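PDB 4OFQ: putative cell surface protein from Streptococcus pyogenes, which probably serves as a cell-surface adhesin of the antigen I/II family, the modelled part being its C-terminal, calcium-containing region of beta-sandwich domains. Local coordinates for residues D297-V302 and S306-D311; W224-N229 and T235-V240; D253-T258 and K277-V282. One frame throughout, in Å; residues are numbered along the deposited sequence.

Contact 1 of 3, residues D297-V302 and S306-D311; sequences DFLAKV and SEFGAD
Between V302 and S306 the backbones of 297-302 and 306-311 come to 6.8 Å, CA to CA: the first segment leaves a short helix through a type I turn from L299 to V302, and the second runs as extended loop into a strand. No hydrogen bond crosses the gap. What joins the two is a hydrophobic cluster built around one ring, F308, which takes three side chains from the helix and turn. F308 CE1 lies at the edge of the F298 ring, near its plane, 3.7 Å from F298 CE2. L299 brings one methyl, CD2, to 3.8 Å from F308 CZ, its side chain crossing the phenylalanine at about a right angle. V302 completes the set with CG2, 4.0 Å from F308 CD1. The ring reaches all three because CG of F308 stands anti to the backbone N (chi1 -179°), on a CB already directed at the helical turn. The far end of the ring therefore touches F298 and L299, while V302 sits further back beside CD1. Beside this cluster, the other methyl of V302, CG1, lies 4.3 Å from S306 OG. That hydroxyl donates to the carbonyl of E307, OG to O 2.8 Å, in the carbonyl plane and on a lone pair, and it also pairs with T262 N, so the polar atom beside the valine is well satisfied. F308 is further enclosed by edge-to-face contacts with Y237 and F294, and F298 stacks on Y278. The cluster lies where the chain leaving helix 296-299, after strand 289-294, turns back into strand 310-318, with I261 of the short strand 261-262 packed against both V302 and F308.

Contact 2 of 3, residues W224-N229 and T235-V240; sequences WVVPTN and TEYKFV
Y237 reaches from the first residue of strand 237-242 to the carbonyl of W224, tying a loop of the C-terminal beta-sandwich domain to the strand that follows it. This loop carries the chain from strand 216-222 of one sheet to strand 237-242 of another, so the contact lies on a crossing between the sheets. The polar part is a single hydrogen bond: Y237 OH donates to W224 O at 2.6 Å. Seen from the acceptor, the C=O...donor angle is 133°, with the hydroxyl tilted 33° from the carbonyl plane. Seen from the ring, the oxygen lies at the edge and in plane. CG of Y237 is anti to its own nitrogen (chi1 -165°), which extends the ring away from the strand and across to the loop. The hydroxyl also receives a weak hydrogen bond from A310 N, giving this buried oxygen a second partner.

The apolar part is slighter. V226, its CB aimed at the strand segment, sets CG2 by the edge of the tyrosine ring, and L330 of strand 323-332 touches that ring too. The W224 indole packs against S189, L191 and Y232. It also folds back along its own segment, where V226 N lies 4.2 Å above the indole plane, offset toward the rim.

Contact 3 of 3, residues D253-T258 and K277-V282; sequences DKVLAT and KYTETV
Two torsions of opposite sense bring D253 and T281 together. The carboxylate of D253 is tucked between its backbone N and carbonyl carbon (chi1 67°), whereas T281 swings OG1 back beside its own nitrogen (chi1 -68°). The two side chains extend toward each other, and D253 OD2 accepts from T281 OG1 at 2.7 Å on its syn lone pair, the side of OD1. The threonine methyl rides along: CG2 lies 3.3 Å from the same OD2, so the acid oxygen rests against both branches of T281. OD2 is also hydrogen-bonded to Y290 OH, its stronger partner, and two hydroxyls from neighbouring strands therefore grip one carboxylate oxygen. They would be expected to stabilise the charged form.

These are residues on facing strands of a beta sandwich. Strand 248-257 lies at the margin of the four-stranded sheet, next to strand 310-318, and strand 279-284 belongs to the other sheet, paired with 289-294. Their CA atoms remain 8.2 Å apart at D253 and T281 and 8.6 Å apart at V255 and T279, so the strands are joined through side chains, with no backbone bond between these segments.

Further along, V255 and T279 lie alongside, pointing opposite ways, and V255 CG1 comes 4.0 Å from T279 OG1. The hydroxyl is hydrogen-bonded to A276 O and meets the valine methyl by van der Waals contact only. V255 also packs on A310, and T279 on F294; L292 lies against both D253 and T281.

In the fold
The three contacts share one domain, the C-terminal sandwich, and follow one another along the chain as 2, 3, 1. Contacts 1 and 2 are closest, their centres about 7 Å apart, and F308 O probably accepts a hydrogen bond from V226 N at 2.7 Å, so the loop of contact 2 runs beside the segment carrying the central ring of contact 1. Contact 3 is about 12 Å from contact 1, centre to centre; there strands 310-318 and 248-257 pair, with D311 O 3.0 Å from L256 N. Contacts 2 and 3 do not touch, their centres about 13 Å apart. The calcium site (D69, Y70, V124, E126) lies by a separate sheet with strands 64-70 and 127-132.

Contact 1 of 3, residues D297-V302 and S306-D311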
ATOM      1  N   ASP A 297     -14.122  13.467  -8.981  1.00 18.64           N
ATOM      2  CA  ASP A 297     -15.281  12.802  -9.573  1.00 23.43           C
ATOM      3  C   ASP A 297     -14.904  12.091 -10.879  1.00 20.04           C
ATOM      4  O   ASP A 297     -15.502  11.068 -11.233  1.00 22.23           O
ATOM      5  CB  ASP A 297     -16.457  13.772  -9.760  1.00 35.07           C
ATOM      6  CG  ASP A 297     -16.052  15.056 -10.457  1.00 47.44           C
ATOM      7  OD1 ASP A 297     -15.403  15.908  -9.808  1.00 49.62           O
ATOM      8  OD2 ASP A 297     -16.389  15.214 -11.650  1.00 52.76           O
ATOM      9  N   PHE A 298     -13.913  12.628 -11.585  1.00 17.62           N
ATOM     10  CA  PHE A 298     -13.345  11.949 -12.747  1.00 21.43           C
ATOM     11  C   PHE A 298     -12.503  10.739 -12.332  1.00 16.47           C
ATOM     12  O   PHE A 298     -12.710   9.625 -12.828  1.00 15.75           O
ATOM     13  CB  PHE A 298     -12.491  12.891 -13.593  1.00 16.12           C
ATOM     14  CG  PHE A 298     -11.733  12.184 -14.693  1.00 16.44           C
ATOM     15  CD1 PHE A 298     -12.395  11.696 -15.807  1.00 21.42           C
ATOM     16  CD2 PHE A 298     -10.373  11.981 -14.594  1.00 17.22           C
ATOM     17  CE1 PHE A 298     -11.703  11.040 -16.813  1.00 21.14           C
ATOM     18  CE2 PHE A 298      -9.680  11.330 -15.591  1.00 17.92           C
ATOM     19  CZ  PHE A 298     -10.348  10.857 -16.702  1.00 18.68           C
ATOM     20  N   LEU A 299     -11.553  10.964 -11.424  1.00 19.46           N
ATOM     21  CA  LEU A 299     -10.686   9.892 -10.947  1.00 20.15           C
ATOM     22  C   LEU A 299     -11.510   8.716 -10.439  1.00 19.78           C
ATOM     23  O   LEU A 299     -11.137   7.563 -10.637  1.00 20.03           O
ATOM     24  CB  LEU A 299      -9.753  10.387  -9.847  1.00 13.36           C
ATOM     25  CG  LEU A 299      -8.698  11.395 -10.305  1.00 12.51           C
ATOM     26  CD1 LEU A 299      -7.869  11.887  -9.126  1.00 14.02           C
ATOM     27  CD2 LEU A 299      -7.833  10.789 -11.387  1.00 11.64           C
ATOM     28  N   ALA A 300     -12.648   9.015  -9.820  1.00 15.87           N
ATOM     29  CA  ALA A 300     -13.491   7.968  -9.252  1.00 20.29           C
ATOM     30  C   ALA A 300     -14.104   7.042 -10.310  1.00 24.17           C
ATOM     31  O   ALA A 300     -14.577   5.944  -9.991  1.00 20.17           O
ATOM     32  CB  ALA A 300     -14.574   8.578  -8.367  1.00 21.24           C
ATOM     33  N   LYS A 301     -14.090   7.480 -11.566  1.00 23.45           N
ATOM     34  CA  LYS A 301     -14.691   6.709 -12.648  1.00 20.84           C
ATOM     35  C   LYS A 301     -13.721   5.754 -13.355  1.00 21.54           C
ATOM     36  O   LYS A 301     -14.152   4.931 -14.161  1.00 21.34           O
ATOM     37  CB  LYS A 301     -15.341   7.654 -13.671  1.00 26.14           C
ATOM     38  CG  LYS A 301     -16.491   8.480 -13.095  1.00 24.73           C
ATOM     39  CD  LYS A 301     -17.048   9.440 -14.132  1.00 34.94           C
ATOM     40  CE  LYS A 301     -18.346  10.077 -13.656  1.00 38.64           C
ATOM     41  NZ  LYS A 301     -18.947  10.927 -14.720  1.00 42.71           N
ATOM     42  N   VAL A 302     -12.423   5.862 -13.066  1.00 17.04           N
ATOM     43  CA  VAL A 302     -11.433   4.993 -13.704  1.00 15.06           C
ATOM     44  C   VAL A 302     -11.500   3.603 -13.070  1.00 20.03           C
ATOM     45  O   VAL A 302     -11.358   3.465 -11.862  1.00 17.96           O
ATOM     46  CB  VAL A 302      -9.999   5.580 -13.598  1.00 16.17           C
ATOM     47  CG1 VAL A 302      -8.975   4.669 -14.286  1.00 14.41           C
ATOM     48  CG2 VAL A 302      -9.955   6.964 -14.215  1.00 14.44           C
ATOM     49  N   SER A 306      -8.111  -0.836 -15.576  1.00 20.07           N
ATOM     50  CA  SER A 306      -7.517   0.140 -16.493  1.00 16.22           C
ATOM     51  C   SER A 306      -6.295   0.827 -15.902  1.00 16.52           C
ATOM     52  O   SER A 306      -6.282   1.192 -14.725  1.00 15.12           O
ATOM     53  CB  SER A 306      -8.533   1.223 -16.878  1.00 20.62           C
ATOM     54  OG  SER A 306      -7.925   2.226 -17.696  1.00 19.13           O
ATOM     55  N   GLU A 307      -5.269   1.008 -16.723  1.00 13.99           N
ATOM     56  CA  GLU A 307      -4.139   1.850 -16.323  1.00 14.17           C
ATOM     57  C   GLU A 307      -4.583   3.306 -16.270  1.00 12.19           C
ATOM     58  O   GLU A 307      -5.624   3.657 -16.822  1.00 15.08           O
ATOM     59  CB  GLU A 307      -2.983   1.716 -17.315  1.00 15.38           C
ATOM     60  CG  GLU A 307      -2.342   0.341 -17.348  1.00 23.06           C
ATOM     61  CD  GLU A 307      -1.020   0.326 -18.104  1.00 29.08           C
ATOM     62  OE1 GLU A 307      -0.930   1.000 -19.149  1.00 30.94           O
ATOM     63  OE2 GLU A 307      -0.071  -0.353 -17.644  1.00 38.24           O
ATOM     64  N   PHE A 308      -3.794   4.154 -15.614  1.00 11.90           N
ATOM     65  CA  PHE A 308      -4.042   5.594 -15.652  1.00 15.68           C
ATOM     66  C   PHE A 308      -2.719   6.336 -15.651  1.00 18.14           C
ATOM     67  O   PHE A 308      -1.835   6.048 -14.847  1.00 13.26           O
ATOM     68  CB  PHE A 308      -4.922   6.064 -14.475  1.00 13.22           C
ATOM     69  CG  PHE A 308      -5.217   7.551 -14.495  1.00 14.85           C
ATOM     70  CD1 PHE A 308      -6.263   8.060 -15.255  1.00 15.21           C
ATOM     71  CD2 PHE A 308      -4.431   8.440 -13.777  1.00 11.72           C
ATOM     72  CE1 PHE A 308      -6.531   9.425 -15.287  1.00 16.39           C
ATOM     73  CE2 PHE A 308      -4.685   9.809 -13.806  1.00  9.63           C
ATOM     74  CZ  PHE A 308      -5.750  10.300 -14.565  1.00 19.34           C
ATOM     75  N   GLY A 309      -2.566   7.287 -16.563  1.00 11.58           N
ATOM     76  CA  GLY A 309      -1.371   8.110 -16.548  1.00 10.59           C
ATOM     77  C   GLY A 309      -1.544   9.347 -17.407  1.00 10.02           C
ATOM     78  O   GLY A 309      -2.307   9.329 -18.381  1.00 12.85           O
ATOM     79  N   ALA A 310      -0.842  10.413 -17.047  1.00 11.16           N
ATOM     80  CA  ALA A 310      -0.878  11.639 -17.834  1.00 10.59           C
ATOM     81  C   ALA A 310       0.450  12.368 -17.719  1.00 14.14           C
ATOM     82  O   ALA A 310       1.146  12.241 -16.701  1.00  9.49           O
ATOM     83  CB  ALA A 310      -2.019  12.539 -17.361  1.00 10.71           C
ATOM     84  N   ASP A 311       0.794  13.116 -18.769  1.00 13.18           N
ATOM     85  CA  ASP A 311       1.938  14.025 -18.745  1.00  9.71           C
ATOM     86  C   ASP A 311       1.428  15.451 -18.822  1.00 13.19           C
ATOM     87  O   ASP A 311       0.472  15.743 -19.559  1.00  9.73           O
ATOM     88  CB  ASP A 311       2.862  13.805 -19.944  1.00  8.42           C
ATOM     89  CG  ASP A 311       3.672  12.535 -19.839  1.00 16.51           C
ATOM     90  OD1 ASP A 311       3.618  11.865 -18.779  1.00 13.15           O
ATOM     91  OD2 ASP A 311       4.351  12.202 -20.832  1.00 18.28           O
TER

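Contact 2 of 3, residues W224-N229 and T235-V240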
ATOM      1  N   TRP A 224       3.410   9.212 -13.234  1.00 13.88           N
ATOM      2  CA  TRP A 224       3.603   7.783 -13.050  1.00  7.48           C
ATOM      3  C   TRP A 224       2.372   7.086 -13.599  1.00  9.28           C
ATOM      4  O   TRP A 224       1.255   7.582 -13.454  1.00 11.97           O
ATOM      5  CB  TRP A 224       3.788   7.475 -11.546  1.00  7.58           C
ATOM      6  CG  TRP A 224       3.902   6.029 -11.198  1.00  8.26           C
ATOM      7  CD1 TRP A 224       4.929   5.183 -11.514  1.00 15.66           C
ATOM      8  CD2 TRP A 224       2.961   5.249 -10.444  1.00 12.68           C
ATOM      9  NE1 TRP A 224       4.674   3.921 -11.025  1.00 12.84           N
ATOM     10  CE2 TRP A 224       3.480   3.939 -10.354  1.00 13.03           C
ATOM     11  CE3 TRP A 224       1.737   5.535  -9.832  1.00 11.82           C
ATOM     12  CZ2 TRP A 224       2.817   2.914  -9.673  1.00 10.99           C
ATOM     13  CZ3 TRP A 224       1.074   4.513  -9.154  1.00  9.48           C
ATOM     14  CH2 TRP A 224       1.614   3.215  -9.091  1.00 12.09           C
ATOM     15  N   VAL A 225       2.571   5.949 -14.254  1.00  9.28           N
ATOM     16  CA  VAL A 225       1.441   5.180 -14.765  1.00  9.16           C
ATOM     17  C   VAL A 225       0.913   4.249 -13.660  1.00 13.56           C
ATOM     18  O   VAL A 225       1.654   3.427 -13.117  1.00 10.38           O
ATOM     19  CB  VAL A 225       1.826   4.365 -15.996  1.00 10.74           C
ATOM     20  CG1 VAL A 225       0.671   3.464 -16.395  1.00 14.85           C
ATOM     21  CG2 VAL A 225       2.224   5.310 -17.169  1.00 17.55           C
ATOM     22  N   VAL A 226      -0.366   4.400 -13.324  1.00 10.21           N
ATOM     23  CA  VAL A 226      -1.013   3.539 -12.340  1.00 14.54           C
ATOM     24  C   VAL A 226      -1.359   2.230 -13.026  1.00 18.61           C
ATOM     25  O   VAL A 226      -2.084   2.226 -14.020  1.00 16.63           O
ATOM     26  CB  VAL A 226      -2.288   4.203 -11.792  1.00 10.12           C
ATOM     27  CG1 VAL A 226      -2.967   3.325 -10.756  1.00 10.79           C
ATOM     28  CG2 VAL A 226      -1.947   5.549 -11.177  1.00 11.17           C
ATOM     29  N   PRO A 227      -0.832   1.114 -12.508  1.00 12.86           N
ATOM     30  CA  PRO A 227      -0.941  -0.178 -13.188  1.00 15.31           C
ATOM     31  C   PRO A 227      -2.260  -0.866 -12.927  1.00 14.72           C
ATOM     32  O   PRO A 227      -2.936  -0.541 -11.940  1.00 13.22           O
ATOM     33  CB  PRO A 227       0.180  -0.997 -12.542  1.00 13.84           C
ATOM     34  CG  PRO A 227       0.203  -0.476 -11.120  1.00 16.42           C
ATOM     35  CD  PRO A 227      -0.036   1.020 -11.265  1.00 11.56           C
ATOM     36  N   THR A 228      -2.606  -1.819 -13.790  1.00 14.45           N
ATOM     37  CA  THR A 228      -3.788  -2.639 -13.574  1.00 15.36           C
ATOM     38  C   THR A 228      -3.464  -3.710 -12.546  1.00 16.08           C
ATOM     39  O   THR A 228      -2.305  -3.872 -12.162  1.00 16.01           O
ATOM     40  CB  THR A 228      -4.292  -3.303 -14.872  1.00 21.93           C
ATOM     41  OG1 THR A 228      -3.273  -4.160 -15.395  1.00 20.44           O
ATOM     42  CG2 THR A 228      -4.635  -2.251 -15.910  1.00 18.66           C
ATOM     43  N   ASN A 229      -4.495  -4.432 -12.112  1.00 16.92           N
ATOM     44  CA  ASN A 229      -4.366  -5.412 -11.034  1.00 35.65           C
ATOM     45  C   ASN A 229      -3.834  -4.772  -9.743  1.00 33.84           C
ATOM     46  O   ASN A 229      -2.976  -5.324  -9.046  1.00 28.47           O
ATOM     47  CB  ASN A 229      -3.519  -6.610 -11.474  1.00 37.61           C
ATOM     48  CG  ASN A 229      -3.866  -7.883 -10.718  1.00 32.69           C
ATOM     49  OD1 ASN A 229      -2.986  -8.567 -10.205  1.00 32.16           O
ATOM     50  ND2 ASN A 229      -5.157  -8.199 -10.643  1.00 29.39           N
ATOM     51  N   THR A 235      -7.933   8.544  -5.843  1.00 16.06           N
ATOM     52  CA  THR A 235      -8.554   9.710  -5.203  1.00 14.06           C
ATOM     53  C   THR A 235      -7.761  11.013  -5.403  1.00 16.72           C
ATOM     54  O   THR A 235      -8.287  12.114  -5.202  1.00 18.99           O
ATOM     55  CB  THR A 235      -8.839   9.479  -3.705  1.00 21.77           C
ATOM     56  OG1 THR A 235      -7.643   9.073  -3.035  1.00 26.50           O
ATOM     57  CG2 THR A 235      -9.890   8.399  -3.527  1.00 22.44           C
ATOM     58  N   GLU A 236      -6.499  10.882  -5.794  1.00 12.36           N
ATOM     59  CA  GLU A 236      -5.648  12.053  -6.053  1.00 11.79           C
ATOM     60  C   GLU A 236      -4.591  11.740  -7.104  1.00 15.43           C
ATOM     61  O   GLU A 236      -3.984  10.668  -7.073  1.00 11.43           O
ATOM     62  CB  GLU A 236      -4.947  12.500  -4.772  1.00 12.26           C
ATOM     63  CG  GLU A 236      -3.931  13.642  -4.978  1.00 15.53           C
ATOM     64  CD  GLU A 236      -3.236  14.053  -3.696  1.00 20.16           C
ATOM     65  OE1 GLU A 236      -2.714  13.169  -2.984  1.00 13.51           O
ATOM     66  OE2 GLU A 236      -3.217  15.270  -3.395  1.00 18.91           O
ATOM     67  N   TYR A 237      -4.379  12.686  -8.018  1.00 10.22           N
ATOM     68  CA  TYR A 237      -3.329  12.605  -9.044  1.00  9.28           C
ATOM     69  C   TYR A 237      -3.083  14.066  -9.414  1.00 15.84           C
ATOM     70  O   TYR A 237      -3.819  14.669 -10.210  1.00 11.43           O
ATOM     71  CB  TYR A 237      -3.788  11.791 -10.259  1.00 11.07           C
ATOM     72  CG  TYR A 237      -2.679  11.330 -11.213  1.00  9.57           C
ATOM     73  CD1 TYR A 237      -2.164  12.182 -12.203  1.00 11.48           C
ATOM     74  CD2 TYR A 237      -2.184  10.037 -11.151  1.00  9.53           C
ATOM     75  CE1 TYR A 237      -1.153  11.753 -13.091  1.00 13.24           C
ATOM     76  CE2 TYR A 237      -1.180   9.599 -12.022  1.00  7.97           C
ATOM     77  CZ  TYR A 237      -0.670  10.455 -12.988  1.00 10.19           C
ATOM     78  OH  TYR A 237       0.307   9.979 -13.849  1.00 10.24           O
ATOM     79  N   LYS A 238      -2.067  14.643  -8.789  1.00 10.71           N
ATOM     80  CA  LYS A 238      -1.843  16.084  -8.833  1.00 14.65           C
ATOM     81  C   LYS A 238      -0.375  16.400  -9.074  1.00 14.46           C
ATOM     82  O   LYS A 238       0.502  15.843  -8.404  1.00 13.31           O
ATOM     83  CB  LYS A 238      -2.296  16.702  -7.504  1.00 13.15           C
ATOM     84  CG  LYS A 238      -2.095  18.215  -7.414  1.00 13.24           C
ATOM     85  CD  LYS A 238      -2.778  18.789  -6.181  1.00 23.73           C
ATOM     86  CE  LYS A 238      -2.055  18.426  -4.905  1.00 25.59           C
ATOM     87  NZ  LYS A 238      -2.653  19.178  -3.748  1.00 29.27           N
ATOM     88  N   PHE A 239      -0.116  17.294 -10.028  1.00  9.42           N
ATOM     89  CA  PHE A 239       1.236  17.750 -10.317  1.00 10.96           C
ATOM     90  C   PHE A 239       1.455  19.040  -9.545  1.00 10.06           C
ATOM     91  O   PHE A 239       0.623  19.948  -9.602  1.00 11.46           O
ATOM     92  CB  PHE A 239       1.395  18.071 -11.806  1.00 11.18           C
ATOM     93  CG  PHE A 239       1.154  16.912 -12.735  1.00 10.62           C
ATOM     94  CD1 PHE A 239      -0.135  16.497 -13.034  1.00 12.18           C
ATOM     95  CD2 PHE A 239       2.217  16.284 -13.374  1.00  8.98           C
ATOM     96  CE1 PHE A 239      -0.368  15.453 -13.916  1.00  8.97           C
ATOM     97  CE2 PHE A 239       1.994  15.246 -14.262  1.00 10.37           C
ATOM     98  CZ  PHE A 239       0.687  14.827 -14.533  1.00  7.49           C
ATOM     99  N   VAL A 240       2.584  19.137  -8.841  1.00  9.45           N
ATOM    100  CA  VAL A 240       2.953  20.375  -8.162  1.00  9.88           C
ATOM    101  C   VAL A 240       4.360  20.822  -8.601  1.00 13.60           C
ATOM    102  O   VAL A 240       5.317  20.042  -8.573  1.00  9.24           O
ATOM    103  CB  VAL A 240       2.900  20.216  -6.633  1.00 14.15           C
ATOM    104  CG1 VAL A 240       3.249  21.529  -5.965  1.00 18.85           C
ATOM    105  CG2 VAL A 240       1.514  19.761  -6.198  1.00 13.66           C
TER

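Contact 3 of 3, residues D253-T258 and K277-V282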
ATOM      1  N   ASP A 253      -0.272  25.675 -20.023  1.00 13.90           N
ATOM      2  CA  ASP A 253       0.016  24.256 -19.885  1.00 11.99           C
ATOM      3  C   ASP A 253      -0.857  23.412 -20.796  1.00 12.47           C
ATOM      4  O   ASP A 253      -1.702  23.933 -21.538  1.00 13.74           O
ATOM      5  CB  ASP A 253      -0.105  23.794 -18.430  1.00 11.27           C
ATOM      6  CG  ASP A 253      -1.535  23.855 -17.912  1.00 15.81           C
ATOM      7  OD1 ASP A 253      -2.434  24.312 -18.652  1.00 21.70           O
ATOM      8  OD2 ASP A 253      -1.766  23.445 -16.753  1.00 17.09           O
ATOM      9  N   LYS A 254      -0.619  22.110 -20.748  1.00 16.62           N
ATOM     10  CA  LYS A 254      -1.442  21.133 -21.448  1.00 14.37           C
ATOM     11  C   LYS A 254      -1.275  19.823 -20.691  1.00 13.98           C
ATOM     12  O   LYS A 254      -0.237  19.595 -20.070  1.00 13.10           O
ATOM     13  CB  LYS A 254      -0.961  20.974 -22.899  1.00 17.03           C
ATOM     14  CG  LYS A 254      -1.713  19.914 -23.691  1.00 24.17           C
ATOM     15  CD  LYS A 254      -1.427  19.992 -25.195  1.00 29.14           C
ATOM     16  CE  LYS A 254       0.045  19.781 -25.505  1.00 27.35           C
ATOM     17  NZ  LYS A 254       0.299  19.690 -26.981  1.00 28.06           N
ATOM     18  N   VAL A 255      -2.286  18.967 -20.719  1.00 12.27           N
ATOM     19  CA  VAL A 255      -2.164  17.667 -20.057  1.00 10.59           C
ATOM     20  C   VAL A 255      -2.751  16.570 -20.958  1.00 11.18           C
ATOM     21  O   VAL A 255      -3.870  16.717 -21.476  1.00 13.10           O
ATOM     22  CB  VAL A 255      -2.840  17.687 -18.659  1.00 10.41           C
ATOM     23  CG1 VAL A 255      -4.286  18.165 -18.769  1.00 11.99           C
ATOM     24  CG2 VAL A 255      -2.769  16.297 -18.010  1.00 11.29           C
ATOM     25  N   LEU A 256      -1.981  15.505 -21.187  1.00 10.71           N
ATOM     26  CA  LEU A 256      -2.368  14.463 -22.140  1.00 13.77           C
ATOM     27  C   LEU A 256      -2.370  13.080 -21.506  1.00 13.35           C
ATOM     28  O   LEU A 256      -1.513  12.762 -20.683  1.00 11.49           O
ATOM     29  CB  LEU A 256      -1.398  14.430 -23.322  1.00 13.69           C
ATOM     30  CG  LEU A 256      -1.208  15.738 -24.086  1.00 16.22           C
ATOM     31  CD1 LEU A 256      -0.146  15.578 -25.167  1.00 21.13           C
ATOM     32  CD2 LEU A 256      -2.529  16.159 -24.684  1.00 13.62           C
ATOM     33  N   ALA A 257      -3.307  12.241 -21.920  1.00 13.42           N
ATOM     34  CA  ALA A 257      -3.305  10.855 -21.458  1.00 15.97           C
ATOM     35  C   ALA A 257      -2.083  10.146 -22.028  1.00 13.96           C
ATOM     36  O   ALA A 257      -1.750  10.328 -23.200  1.00 13.83           O
ATOM     37  CB  ALA A 257      -4.589  10.149 -21.882  1.00 16.86           C
ATOM     38  N   THR A 258      -1.392   9.366 -21.195  1.00 13.08           N
ATOM     39  CA  THR A 258      -0.250   8.587 -21.675  1.00 15.84           C
ATOM     40  C   THR A 258      -0.543   7.094 -21.831  1.00 17.41           C
ATOM     41  O   THR A 258       0.328   6.326 -22.246  1.00 15.16           O
ATOM     42  CB  THR A 258       0.981   8.776 -20.775  1.00 16.07           C
ATOM     43  OG1 THR A 258       0.598   8.612 -19.408  1.00 16.46           O
ATOM     44  CG2 THR A 258       1.564  10.168 -20.966  1.00 16.70           C
ATOM     45  N   LYS A 277     -10.201  19.115 -19.485  1.00 18.44           N
ATOM     46  CA  LYS A 277     -11.540  19.255 -18.925  1.00 20.31           C
ATOM     47  C   LYS A 277     -11.763  18.417 -17.667  1.00 21.43           C
ATOM     48  O   LYS A 277     -12.775  18.575 -16.982  1.00 24.28           O
ATOM     49  CB  LYS A 277     -12.619  18.952 -19.977  1.00 28.16           C
ATOM     50  CG  LYS A 277     -12.683  17.499 -20.440  1.00 27.24           C
ATOM     51  CD  LYS A 277     -13.691  17.363 -21.561  1.00 34.00           C
ATOM     52  CE  LYS A 277     -14.279  15.974 -21.646  1.00 40.58           C
ATOM     53  NZ  LYS A 277     -15.450  15.920 -22.582  1.00 49.13           N
ATOM     54  N   TYR A 278     -10.828  17.514 -17.375  1.00 21.05           N
ATOM     55  CA  TYR A 278     -10.935  16.681 -16.182  1.00 20.09           C
ATOM     56  C   TYR A 278     -10.030  17.212 -15.075  1.00 18.30           C
ATOM     57  O   TYR A 278      -9.837  16.554 -14.048  1.00 15.71           O
ATOM     58  CB  TYR A 278     -10.560  15.231 -16.499  1.00 15.29           C
ATOM     59  CG  TYR A 278     -11.311  14.655 -17.675  1.00 18.25           C
ATOM     60  CD1 TYR A 278     -12.691  14.466 -17.617  1.00 20.55           C
ATOM     61  CD2 TYR A 278     -10.642  14.291 -18.838  1.00 15.89           C
ATOM     62  CE1 TYR A 278     -13.383  13.927 -18.688  1.00 25.37           C
ATOM     63  CE2 TYR A 278     -11.328  13.756 -19.918  1.00 16.96           C
ATOM     64  CZ  TYR A 278     -12.699  13.571 -19.834  1.00 21.93           C
ATOM     65  OH  TYR A 278     -13.390  13.043 -20.908  1.00 24.51           O
ATOM     66  N   THR A 279      -9.466  18.398 -15.287  1.00 18.40           N
ATOM     67  CA  THR A 279      -8.474  18.929 -14.357  1.00 15.32           C
ATOM     68  C   THR A 279      -8.707  20.397 -14.028  1.00 16.21           C
ATOM     69  O   THR A 279      -9.548  21.070 -14.639  1.00 17.52           O
ATOM     70  CB  THR A 279      -7.041  18.812 -14.915  1.00 17.01           C
ATOM     71  OG1 THR A 279      -6.922  19.618 -16.097  1.00 19.18           O
ATOM     72  CG2 THR A 279      -6.699  17.368 -15.244  1.00 16.78           C
ATOM     73  N   GLU A 280      -7.935  20.882 -13.066  1.00 16.53           N
ATOM     74  CA  GLU A 280      -7.923  22.297 -12.713  1.00 22.68           C
ATOM     75  C   GLU A 280      -6.476  22.736 -12.593  1.00 20.62           C
ATOM     76  O   GLU A 280      -5.676  22.096 -11.909  1.00 17.82           O
ATOM     77  CB  GLU A 280      -8.636  22.539 -11.381  1.00 30.08           C
ATOM     78  CG  GLU A 280     -10.113  22.173 -11.372  1.00 44.89           C
ATOM     79  CD  GLU A 280     -10.691  22.125  -9.963  1.00 53.19           C
ATOM     80  OE1 GLU A 280     -10.065  22.691  -9.038  1.00 57.48           O
ATOM     81  OE2 GLU A 280     -11.766  21.512  -9.782  1.00 52.62           O
ATOM     82  N   THR A 281      -6.137  23.823 -13.273  1.00 15.52           N
ATOM     83  CA  THR A 281      -4.795  24.366 -13.189  1.00 17.22           C
ATOM     84  C   THR A 281      -4.837  25.616 -12.336  1.00 20.90           C
ATOM     85  O   THR A 281      -5.713  26.461 -12.505  1.00 22.24           O
ATOM     86  CB  THR A 281      -4.242  24.714 -14.585  1.00 16.04           C
ATOM     87  OG1 THR A 281      -4.024  23.507 -15.328  1.00 17.36           O
ATOM     88  CG2 THR A 281      -2.922  25.490 -14.467  1.00 15.68           C
ATOM     89  N   VAL A 282      -3.906  25.726 -11.400  1.00 15.35           N
ATOM     90  CA  VAL A 282      -3.771  26.962 -10.636  1.00 20.53           C
ATOM     91  C   VAL A 282      -2.328  27.432 -10.719  1.00 19.65           C
ATOM     92  O   VAL A 282      -1.397  26.684 -10.399  1.00 22.30           O
ATOM     93  CB  VAL A 282      -4.164  26.777  -9.159  1.00 26.18           C
ATOM     94  CG1 VAL A 282      -3.905  28.068  -8.381  1.00 31.78           C
ATOM     95  CG2 VAL A 282      -5.630  26.369  -9.041  1.00 24.42           C
TER